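Histidine phosphotransferase (Caulobacter crescentus, PDB 2OOC) probably relays phosphoryl groups between the proteins of a two-component phosphorelay through a histidine of its Hpt domain, as an essential regulator of stalk biogenesis. Local coordinates at residues 27-30 with 31-35; 58-61 with 62-66; 100-103 with 104-108. All blocks are in the same frame, centred on the assembly; numbering follows the deposited sequence.

Interaction 1. Residues 27-30 with 31-35; sequences VDEV and LALFR
Val27 and Leu31 project alongside each other from neighbouring turns of one helix and form the apolar part of this contact. The touching branches are Val27 CG1 and Leu31 CD1, 4.0 Å from each other. Each valine or leucine branch gets there by its first torsion: in Val27, CG1 is trans to the backbone N (chi1 173°), which sets it beside its own carbonyl carbon and forward along the helix; in Leu31, CG is set beside the backbone N (chi1 -66°) and leans back over the preceding turn. Leu31 CG consequently rests 3.4 Å from Val27 O, against an oxygen already engaged by the backbone. Leu33 repeats this backward lean, its CG 3.2 Å from Glu29 O. Its methyl CD1 also runs alongside the aliphatic part of Glu29, but Glu29 was modelled in two conformers, so that side-chain contact is tentative.

The polar part is the regular ladder of an alpha helix. Leu31 N donates to Val27 O at 2.9 Å in a nearly straight bond (169° at the hydrogen). Ala32 N follows with Asp28 O at 3.0 Å, Leu33 N with Glu29 O at 2.9 Å, and Phe34 N with Val30 O at 2.9 Å. All four carbonyls of residues 27-30 are thereby satisfied within the turn that follows.

The charged side chains of Asp28 and Glu29 lie on exposed positions, whereas Val27, Leu31 and Phe34 are buried. Helix 24-41 is one of the long helices of the helical bundle expected of an Hpt domain. Val27 and Leu31 pack on Tyr102 of helix 85-111 and on Leu16 of helix 13-19, while Val30 and Phe34 face helix 52-66 at Val66, and Phe34 also meets Ile99.

Interaction 2. Residues 58-61 with 62-66; sequences TVKG and AARGV
Lys60 and Arg64 run side by side from successive turns and share one water at their polar ends. Water 1 accepts from Lys60 NZ at 2.9 Å and from Arg64 NH1 at 3.1 Å, lying at the edge of the guanidinium, in its plane. Lys60 NZ and Arg64 NH1 themselves stay 4.5 Å apart. Their like charges are probably eased by the water between them and by Glu79, whose OE1 forms a salt bridge with Lys60 NZ. The lysine stem is in contact as well: CG leaves trans to the backbone N (chi1 -180°), the chain bends further out (chi3 69°), and Lys60 CG and CD lie over one face of the Arg64 guanidinium, toward its rim, with Lys60 CD 3.7 Å from Arg64 NH1. Arg64 is extended from CG to NE, carrying its flat group across to this stem.

The backbone acceptors of residues 58-61 are each taken by an amide four residues on. Thr58 O receives Ala62 N at 3.0 Å, Val59 O receives Ala63 N at 2.8 Å, and Lys60 O receives Arg64 N. Gly65 N to Gly61 O closes the series with a more bent bond (133° at the hydrogen). Ala62 O then accepts from Val66 N, and weakly from Gly65 N. Thr58 OG1 is satisfied by Asp54 O, back in the preceding turn.

Lys60 and Gly61 fit the K-G of the HXXKG signature of Hpt domains, which places this turn next to the probable phosphorylation site. Within the fold, helix 52-66 is held between two neighbours: Val59 and Lys60 touch Cys75 of helix 69-79, where Ala63 meets Leu71 and Arg64 meets Glu76, while on helix 24-41 Thr58 meets Gln37 and Trp41, and Ala62 meets Phe34.

Interaction 3. Residues 100-103 with 104-108; sequences AAYA and HEQAL
Ala100 accepts through its O from His104 N at 3.0 Å, the first rung of this helical turn; the His104 ring leads away, with Leu108 CD1 over the centre of one face. Ala101 O takes Glu105 N at 2.9 Å, and Glu105, modelled in two conformers, lies near the same oxygen. Tyr102 carries the main side-chain contact. Its ring leaves trans to the backbone N (chi1 -178°) and comes near Gln106, which is bent at chi2: Tyr102 CE1 lies 3.8 Å from Gln106 CD, the ring and amide planes 31° apart. Gln106 CG also sits 3.3 Å from Tyr102 O, the carbonyl that receives Gln106 N. Ala103 O ends the series with Ala107 N at 3.2 Å.

Replacing Gln106 by an alanine would probably deprive the Tyr102 ring of this neighbour at CE1 and leave a gap toward helix 24-41.

Tyr102 is buried: its OH is hydrogen-bonded to Glu17 OE2, its ring stacks with Phe13, and it touches Phe24. Gln106 reaches Phe24 and Asp28, so this part of helix 85-111 lies against both helix 13-19 and helix 24-41.

How the interactions relate
Interaction 1 is the middle member of the three, its centre 12 Å from the centre of each of the others. It meets interaction 2 where Val30 CG1 lies 3.5 Å from Val66 CG1 and Phe34 CD1 3.8 Å from Val66 CG2. On another side it meets interaction 3, with Val27 CG1 3.6 Å from Tyr102 CE1 and Leu31 CD1 3.7 Å from Tyr102 CD1. Interactions 2 and 3 do not touch; their nearest atoms are about 9 Å apart. Helix 24-41 thus packs on both helix 52-66, which probably carries the phosphorylated histidine, and helix 85-111. The centre of interaction 3 lies about 21 Å from that of interaction 2, beside the probable phosphorylation site.

Interaction 1. Residues 27-30 with 31-35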
# COMPACT_ATOMS: atom_id res chain seq x y z
N VAL A 27 3.76 4.13 -13.40
CA VAL A 27 3.16 4.50 -12.12
C VAL A 27 1.73 3.99 -12.01
O VAL A 27 1.38 3.32 -11.03
CB VAL A 27 3.21 6.03 -11.92
CG1 VAL A 27 2.38 6.38 -10.61
CG2 VAL A 27 4.63 6.60 -11.85
N ASP A 28 0.93 4.24 -13.04
CA ASP A 28 -0.47 3.84 -13.05
C ASP A 28 -0.60 2.33 -12.88
O ASP A 28 -1.49 1.85 -12.15
CB ASP A 28 -1.19 4.31 -14.33
CG ASP A 28 -1.37 5.85 -14.41
OD1 ASP A 28 -1.18 6.58 -13.41
OD2 ASP A 28 -1.64 6.33 -15.53
N GLU A 29 0.26 1.59 -13.58
CA GLU A 29 0.30 0.11 -13.51
C GLU A 29 0.56 -0.38 -12.10
O GLU A 29 -0.09 -1.30 -11.59
CB GLU A 29 1.43 -0.39 -14.40
CG GLU A 29 1.60 -1.94 -14.42
CD GLU A 29 2.99 -2.41 -14.87
OE1 GLU A 29 3.92 -1.59 -15.06
OE2 GLU A 29 3.16 -3.62 -15.05
N VAL A 30 1.59 0.20 -11.50
CA VAL A 30 2.02 -0.27 -10.21
C VAL A 30 0.94 0.04 -9.14
O VAL A 30 0.65 -0.79 -8.26
CB VAL A 30 3.38 0.33 -9.83
CG1 VAL A 30 3.65 0.09 -8.32
CG2 VAL A 30 4.48 -0.24 -10.76
N LEU A 31 0.36 1.22 -9.24
CA LEU A 31 -0.72 1.61 -8.31
C LEU A 31 -1.89 0.62 -8.45
O LEU A 31 -2.50 0.16 -7.46
CB LEU A 31 -1.21 3.04 -8.49
CG LEU A 31 -0.17 4.11 -8.15
CD1 LEU A 31 -0.80 5.40 -8.40
CD2 LEU A 31 0.39 3.85 -6.73
N ALA A 32 -2.23 0.26 -9.70
CA ALA A 32 -3.29 -0.71 -9.91
C ALA A 32 -2.96 -2.11 -9.36
O ALA A 32 -3.80 -2.72 -8.71
CB ALA A 32 -3.67 -0.76 -11.39
N LEU A 33 -1.71 -2.54 -9.51
CA LEU A 33 -1.28 -3.79 -8.93
C LEU A 33 -1.36 -3.78 -7.41
O LEU A 33 -1.80 -4.75 -6.81
CB LEU A 33 0.17 -4.07 -9.37
CG LEU A 33 0.36 -4.41 -10.86
CD1 LEU A 33 1.92 -4.52 -11.21
CD2 LEU A 33 -0.43 -5.66 -11.23
N PHE A 34 -0.97 -2.68 -6.80
CA PHE A 34 -0.99 -2.59 -5.36
C PHE A 34 -2.43 -2.67 -4.86
O PHE A 34 -2.72 -3.35 -3.89
CB PHE A 34 -0.38 -1.30 -4.86
CG PHE A 34 -0.37 -1.18 -3.36
CD1 PHE A 34 0.68 -1.70 -2.61
CD2 PHE A 34 -1.42 -0.61 -2.68
CE1 PHE A 34 0.64 -1.62 -1.23
CE2 PHE A 34 -1.47 -0.48 -1.32
CZ PHE A 34 -0.44 -1.04 -0.57
N ARG A 35 -3.33 -1.98 -5.55
CA ARG A 35 -4.73 -1.99 -5.13
C ARG A 35 -5.30 -3.40 -5.25
O ARG A 35 -6.09 -3.83 -4.43
CB ARG A 35 -5.56 -0.94 -5.90
CG ARG A 35 -5.40 0.45 -5.31
CD ARG A 35 -5.74 1.57 -6.30
NE ARG A 35 -7.02 1.36 -6.98
CZ ARG A 35 -8.14 2.07 -6.76
NH1 ARG A 35 -8.18 3.05 -5.86
NH2 ARG A 35 -9.25 1.77 -7.46

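Interaction 2. Residues 58-61 with 62-66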
# COMPACT_ATOMS: atom_id res chain seq x y z
N THR A 58 2.93 -10.25 3.00
CA THR A 58 2.72 -9.89 1.61
C THR A 58 2.49 -8.38 1.50
O THR A 58 3.07 -7.70 0.68
CB THR A 58 1.54 -10.70 1.02
OG1 THR A 58 1.85 -12.10 1.15
CG2 THR A 58 1.30 -10.33 -0.46
N VAL A 59 1.65 -7.83 2.37
CA VAL A 59 1.40 -6.36 2.42
C VAL A 59 2.70 -5.64 2.67
O VAL A 59 2.94 -4.60 2.04
CB VAL A 59 0.29 -5.98 3.43
CG1 VAL A 59 0.20 -4.47 3.57
CG2 VAL A 59 -1.07 -6.59 2.95
N LYS A 60 3.55 -6.17 3.54
CA LYS A 60 4.80 -5.52 3.87
C LYS A 60 5.63 -5.34 2.62
O LYS A 60 6.14 -4.26 2.34
CB LYS A 60 5.58 -6.29 4.92
CG LYS A 60 6.88 -5.67 5.33
CD LYS A 60 7.63 -6.50 6.39
CE LYS A 60 8.13 -7.78 5.87
NZ LYS A 60 9.00 -8.53 6.88
N GLY A 61 5.74 -6.40 1.84
CA GLY A 61 6.57 -6.29 0.65
C GLY A 61 5.97 -5.41 -0.43
O GLY A 61 6.69 -4.66 -1.14
N ALA A 62 4.64 -5.46 -0.57
CA ALA A 62 3.94 -4.63 -1.57
C ALA A 62 4.10 -3.18 -1.21
O ALA A 62 4.32 -2.30 -2.06
CB ALA A 62 2.48 -4.95 -1.66
N ALA A 63 3.97 -2.94 0.06
CA ALA A 63 4.12 -1.58 0.58
C ALA A 63 5.49 -0.97 0.27
O ALA A 63 5.65 0.17 -0.22
CB ALA A 63 3.84 -1.51 2.12
N ARG A 64 6.51 -1.74 0.60
CA ARG A 64 7.88 -1.27 0.40
C ARG A 64 8.17 -1.15 -1.09
O ARG A 64 8.98 -0.31 -1.50
CB ARG A 64 8.86 -2.17 1.15
CG ARG A 64 8.79 -1.92 2.62
CD ARG A 64 9.56 -2.90 3.45
NE ARG A 64 9.62 -2.50 4.84
CZ ARG A 64 10.13 -3.31 5.77
NH1 ARG A 64 10.55 -4.52 5.42
NH2 ARG A 64 10.23 -2.90 7.01
N GLY A 65 7.45 -1.90 -1.90
CA GLY A 65 7.62 -1.90 -3.33
C GLY A 65 7.17 -0.62 -3.96
O GLY A 65 7.74 -0.16 -4.93
N VAL A 66 6.09 -0.04 -3.43
CA VAL A 66 5.49 1.18 -3.95
C VAL A 66 5.76 2.48 -3.21
O VAL A 66 5.27 3.54 -3.62
CB VAL A 66 3.99 0.99 -4.10
CG1 VAL A 66 3.75 -0.32 -4.88
CG2 VAL A 66 3.20 1.08 -2.73
O HOH W 1 11.26 -6.75 7.51

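Interaction 3. Residues 100-103 with 104-108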
# COMPACT_ATOMS: atom_id res chain seq x y z
N ALA A 100 -5.45 6.24 -4.07
CA ALA A 100 -6.67 6.57 -4.79
C ALA A 100 -6.73 8.05 -5.18
O ALA A 100 -7.13 8.48 -6.27
CB ALA A 100 -7.92 6.18 -3.99
N ALA A 101 -6.28 8.90 -4.27
CA ALA A 101 -6.25 10.33 -4.50
C ALA A 101 -5.25 10.76 -5.59
O ALA A 101 -5.49 11.69 -6.35
CB ALA A 101 -5.97 11.09 -3.17
N TYR A 102 -4.10 10.06 -5.64
CA TYR A 102 -3.10 10.32 -6.65
C TYR A 102 -3.65 9.96 -8.01
O TYR A 102 -3.49 10.73 -8.95
CB TYR A 102 -1.87 9.52 -6.36
CG TYR A 102 -0.69 9.71 -7.30
CD1 TYR A 102 -0.64 9.05 -8.50
CD2 TYR A 102 0.38 10.51 -6.94
CE1 TYR A 102 0.44 9.17 -9.33
CE2 TYR A 102 1.49 10.63 -7.78
CZ TYR A 102 1.50 9.96 -8.97
OH TYR A 102 2.56 10.04 -9.84
N ALA A 103 -4.33 8.83 -8.10
CA ALA A 103 -4.98 8.42 -9.36
C ALA A 103 -6.03 9.45 -9.79
O ALA A 103 -6.13 9.87 -10.95
CB ALA A 103 -5.58 7.05 -9.23
N HIS A 104 -6.82 9.95 -8.83
CA HIS A 104 -7.77 10.97 -9.12
C HIS A 104 -7.19 12.28 -9.64
O HIS A 104 -7.71 12.90 -10.55
CB HIS A 104 -8.59 11.23 -7.82
CG HIS A 104 -9.84 12.00 -8.03
ND1 HIS A 104 -10.33 12.89 -7.09
CD2 HIS A 104 -10.75 12.01 -9.05
CE1 HIS A 104 -11.47 13.41 -7.52
NE2 HIS A 104 -11.76 12.87 -8.69
N GLU A 105 -6.12 12.71 -8.99
CA GLU A 105 -5.38 13.89 -9.38
C GLU A 105 -4.87 13.78 -10.82
O GLU A 105 -4.89 14.78 -11.54
CB GLU A 105 -4.21 14.09 -8.43
CG GLU A 105 -4.64 14.80 -7.17
CD GLU A 105 -3.65 14.64 -6.01
OE1 GLU A 105 -2.46 14.32 -6.24
OE2 GLU A 105 -4.09 14.84 -4.85
N GLN A 106 -4.40 12.59 -11.19
CA GLN A 106 -3.91 12.38 -12.58
C GLN A 106 -5.07 12.65 -13.53
O GLN A 106 -4.91 13.37 -14.54
CB GLN A 106 -3.40 10.95 -12.82
CG GLN A 106 -2.24 10.47 -11.95
CD GLN A 106 -0.86 10.64 -12.58
OE1 GLN A 106 -0.36 9.71 -13.25
NE2 GLN A 106 -0.21 11.79 -12.31
N ALA A 107 -6.25 12.13 -13.20
CA ALA A 107 -7.43 12.29 -14.05
C ALA A 107 -7.84 13.74 -14.12
O ALA A 107 -8.20 14.23 -15.20
CB ALA A 107 -8.57 11.41 -13.59
N LEU A 108 -7.78 14.46 -12.99
CA LEU A 108 -8.15 15.84 -12.94
C LEU A 108 -7.20 16.70 -13.80
O LEU A 108 -7.64 17.65 -14.45
CB LEU A 108 -8.19 16.33 -11.50
CG LEU A 108 -9.45 15.83 -10.77
CD1 LEU A 108 -9.27 15.90 -9.25
CD2 LEU A 108 -10.68 16.56 -11.19